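Local structure of methylglyoxal reductase (NADPH-dependent) (Candida albicans SC5314, 6KWS) at residues P99-T104 and E172-D177. The protein probably catalyses the NADPH-dependent reduction of methylglyoxal, as an oxidoreductase of the dihydroflavonol-4-reductase subfamily within the NAD(P)-dependent epimerase/dehydratase family. The protein carries 1 engineered substitution. Sequence-based numbering, arbitrary orientation.
Sequences PAVDGT and EKAAWD
Thr104, which meets Ala175 across the contact, holds the carbonyl oxygen of Ala100 twice: its N donates the helical bond to Ala100 O at 3.1 Å, and its OG1 also donates to that O, almost in line with the C=O bond. Threonine suits this place because its two branches do different work. With CG2 anti to the backbone N (chi1 -49° for OG1), the hydroxyl folds back onto its own helix while the methyl projects to the other, where CG2 lies 3.9 Å from Ala175 CB. One turn earlier, Val101 sends its CG1, also anti to the backbone N, to Ala174 CB at 4.0 Å. No hydrogen bond crosses between the segments; the closest approaches are between methyl groups, and the small alanines let the helices approach to 6.0 Å between the CA atoms of Val101 and Ala174. On another side of 172-177, Trp176 NE1 donates in its ring plane to the anti side of Glu172 OE1 (2.9 Å). OE1 also forms a salt bridge with Arg260, and OE2 is hydrogen-bonded to Ser125, so both oxygens of this buried carboxylate have partners. In the Rossmann-type fold, helix 92-114 links the parallel strands 75-80 and 120-124, while helix 160-181 lies in the longer connection from 120-124 to 188-194. Their contact joins the two side by side, with Trp176 resting on Leu189 and Thr191 of strand 188-194.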
ATOM      1  N   PRO A  99       9.354  -1.066  15.998  1.00 52.26           N
ATOM      2  CA  PRO A  99       8.765  -2.221  15.283  1.00 51.35           C
ATOM      3  C   PRO A  99       8.902  -2.153  13.768  1.00 53.18           C
ATOM      4  O   PRO A  99       9.132  -3.186  13.128  1.00 55.90           O
ATOM      5  CB  PRO A  99       7.294  -2.183  15.706  1.00 46.87           C
ATOM      6  CG  PRO A  99       7.283  -1.451  16.983  1.00 51.75           C
ATOM      7  CD  PRO A  99       8.375  -0.433  16.899  1.00 49.76           C
ATOM      8  N   ALA A 100       8.763  -0.968  13.171  1.00 48.68           N
ATOM      9  CA  ALA A 100       8.977  -0.861  11.732  1.00 53.09           C
ATOM     10  C   ALA A 100      10.433  -1.128  11.371  1.00 51.31           C
ATOM     11  O   ALA A 100      10.715  -1.885  10.432  1.00 51.34           O
ATOM     12  CB  ALA A 100       8.540   0.515  11.216  1.00 47.74           C
ATOM     13  N   VAL A 101      11.377  -0.529  12.106  1.00 49.88           N
ATOM     14  CA  VAL A 101      12.789  -0.729  11.776  1.00 49.27           C
ATOM     15  C   VAL A 101      13.220  -2.154  12.104  1.00 49.39           C
ATOM     16  O   VAL A 101      13.826  -2.840  11.274  1.00 49.87           O
ATOM     17  CB  VAL A 101      13.680   0.305  12.489  1.00 42.99           C
ATOM     18  CG1 VAL A 101      15.146  -0.002  12.198  1.00 41.08           C
ATOM     19  CG2 VAL A 101      13.338   1.699  12.024  1.00 43.04           C
ATOM     20  N   ASP A 102      12.907  -2.625  13.310  1.00 48.11           N
ATOM     21  CA  ASP A 102      13.315  -3.972  13.692  1.00 49.94           C
ATOM     22  C   ASP A 102      12.583  -5.028  12.871  1.00 54.20           C
ATOM     23  O   ASP A 102      13.204  -5.994  12.404  1.00 53.22           O
ATOM     24  CB  ASP A 102      13.090  -4.186  15.189  1.00 56.44           C
ATOM     25  CG  ASP A 102      13.984  -3.290  16.050  1.00 63.83           C
ATOM     26  OD1 ASP A 102      15.126  -3.002  15.620  1.00 62.21           O
ATOM     27  OD2 ASP A 102      13.539  -2.866  17.146  1.00 66.69           O
ATOM     28  N   GLY A 103      11.270  -4.858  12.672  1.00 53.12           N
ATOM     29  CA  GLY A 103      10.534  -5.781  11.820  1.00 47.34           C
ATOM     30  C   GLY A 103      11.171  -5.945  10.452  1.00 50.58           C
ATOM     31  O   GLY A 103      11.317  -7.063   9.947  1.00 47.10           O
ATOM     32  N   THR A 104      11.593  -4.832   9.844  1.00 47.19           N
ATOM     33  CA  THR A 104      12.148  -4.909   8.497  1.00 44.82           C
ATOM     34  C   THR A 104      13.493  -5.630   8.488  1.00 48.32           C
ATOM     35  O   THR A 104      13.776  -6.416   7.576  1.00 44.81           O
ATOM     36  CB  THR A 104      12.272  -3.508   7.907  1.00 43.85           C
ATOM     37  OG1 THR A 104      11.036  -2.811   8.099  1.00 50.71           O
ATOM     38  CG2 THR A 104      12.558  -3.576   6.410  1.00 39.47           C
ATOM     39  N   GLU A 172      11.839   1.829   5.434  1.00 39.49           N
ATOM     40  CA  GLU A 172      12.455   1.663   4.121  1.00 40.27           C
ATOM     41  C   GLU A 172      13.950   1.960   4.169  1.00 41.89           C
ATOM     42  O   GLU A 172      14.743   1.296   3.483  1.00 38.58           O
ATOM     43  CB  GLU A 172      11.773   2.553   3.078  1.00 36.83           C
ATOM     44  CG  GLU A 172      11.864   1.962   1.656  1.00 34.61           C
ATOM     45  CD  GLU A 172      11.704   2.994   0.540  1.00 39.71           C
ATOM     46  OE1 GLU A 172      12.459   2.918  -0.454  1.00 40.58           O
ATOM     47  OE2 GLU A 172      10.823   3.879   0.645  1.00 38.54           O
ATOM     48  N   LYS A 173      14.347   2.976   4.948  1.00 39.59           N
ATOM     49  CA  LYS A 173      15.767   3.254   5.127  1.00 42.27           C
ATOM     50  C   LYS A 173      16.475   2.004   5.628  1.00 43.92           C
ATOM     51  O   LYS A 173      17.583   1.684   5.189  1.00 43.44           O
ATOM     52  CB  LYS A 173      15.951   4.425   6.094  1.00 39.60           C
ATOM     53  CG  LYS A 173      17.247   5.173   5.984  1.00 49.39           C
ATOM     54  CD  LYS A 173      18.224   4.768   7.035  1.00 62.02           C
ATOM     55  CE  LYS A 173      19.269   5.722   7.224  1.00 60.37           C
ATOM     56  NZ  LYS A 173      18.744   7.011   7.350  1.00 56.12           N
ATOM     57  N   ALA A 174      15.798   1.236   6.479  1.00 41.51           N
ATOM     58  CA  ALA A 174      16.408   0.050   7.056  1.00 37.57           C
ATOM     59  C   ALA A 174      16.595  -1.050   6.015  1.00 42.02           C
ATOM     60  O   ALA A 174      17.601  -1.771   6.042  1.00 42.29           O
ATOM     61  CB  ALA A 174      15.557  -0.436   8.225  1.00 38.25           C
ATOM     62  N   ALA A 175      15.635  -1.204   5.096  1.00 38.03           N
ATOM     63  CA  ALA A 175      15.761  -2.224   4.057  1.00 38.16           C
ATOM     64  C   ALA A 175      16.952  -1.955   3.145  1.00 42.36           C
ATOM     65  O   ALA A 175      17.719  -2.873   2.835  1.00 42.96           O
ATOM     66  CB  ALA A 175      14.481  -2.304   3.231  1.00 40.60           C
ATOM     67  N   TRP A 176      17.111  -0.707   2.677  1.00 42.74           N
ATOM     68  CA  TRP A 176      18.240  -0.406   1.802  1.00 41.54           C
ATOM     69  C   TRP A 176      19.549  -0.508   2.558  1.00 45.85           C
ATOM     70  O   TRP A 176      20.553  -0.981   2.004  1.00 47.01           O
ATOM     71  CB  TRP A 176      18.099   0.976   1.173  1.00 41.46           C
ATOM     72  CG  TRP A 176      16.961   1.075   0.219  1.00 40.46           C
ATOM     73  CD1 TRP A 176      15.836   1.822   0.372  1.00 41.00           C
ATOM     74  CD2 TRP A 176      16.821   0.390  -1.032  1.00 38.73           C
ATOM     75  NE1 TRP A 176      15.014   1.663  -0.707  1.00 38.77           N
ATOM     76  CE2 TRP A 176      15.590   0.782  -1.583  1.00 38.07           C
ATOM     77  CE3 TRP A 176      17.618  -0.514  -1.740  1.00 40.67           C
ATOM     78  CZ2 TRP A 176      15.129   0.300  -2.813  1.00 40.27           C
ATOM     79  CZ3 TRP A 176      17.165  -0.988  -2.963  1.00 42.18           C
ATOM     80  CH2 TRP A 176      15.931  -0.575  -3.489  1.00 42.16           C
ATOM     81  N   ASP A 177      19.562  -0.074   3.824  1.00 43.03           N
ATOM     82  CA  ASP A 177      20.738  -0.318   4.654  1.00 46.27           C
ATOM     83  C   ASP A 177      21.091  -1.795   4.661  1.00 48.71           C
ATOM     84  O   ASP A 177      22.265  -2.156   4.546  1.00 48.50           O
ATOM     85  CB  ASP A 177      20.531   0.181   6.088  1.00 39.43           C
ATOM     86  CG  ASP A 177      20.577   1.696   6.196  1.00 52.93           C
ATOM     87  OD1 ASP A 177      20.360   2.219   7.320  1.00 52.32           O
ATOM     88  OD2 ASP A 177      20.812   2.366   5.154  1.00 59.09           O
TER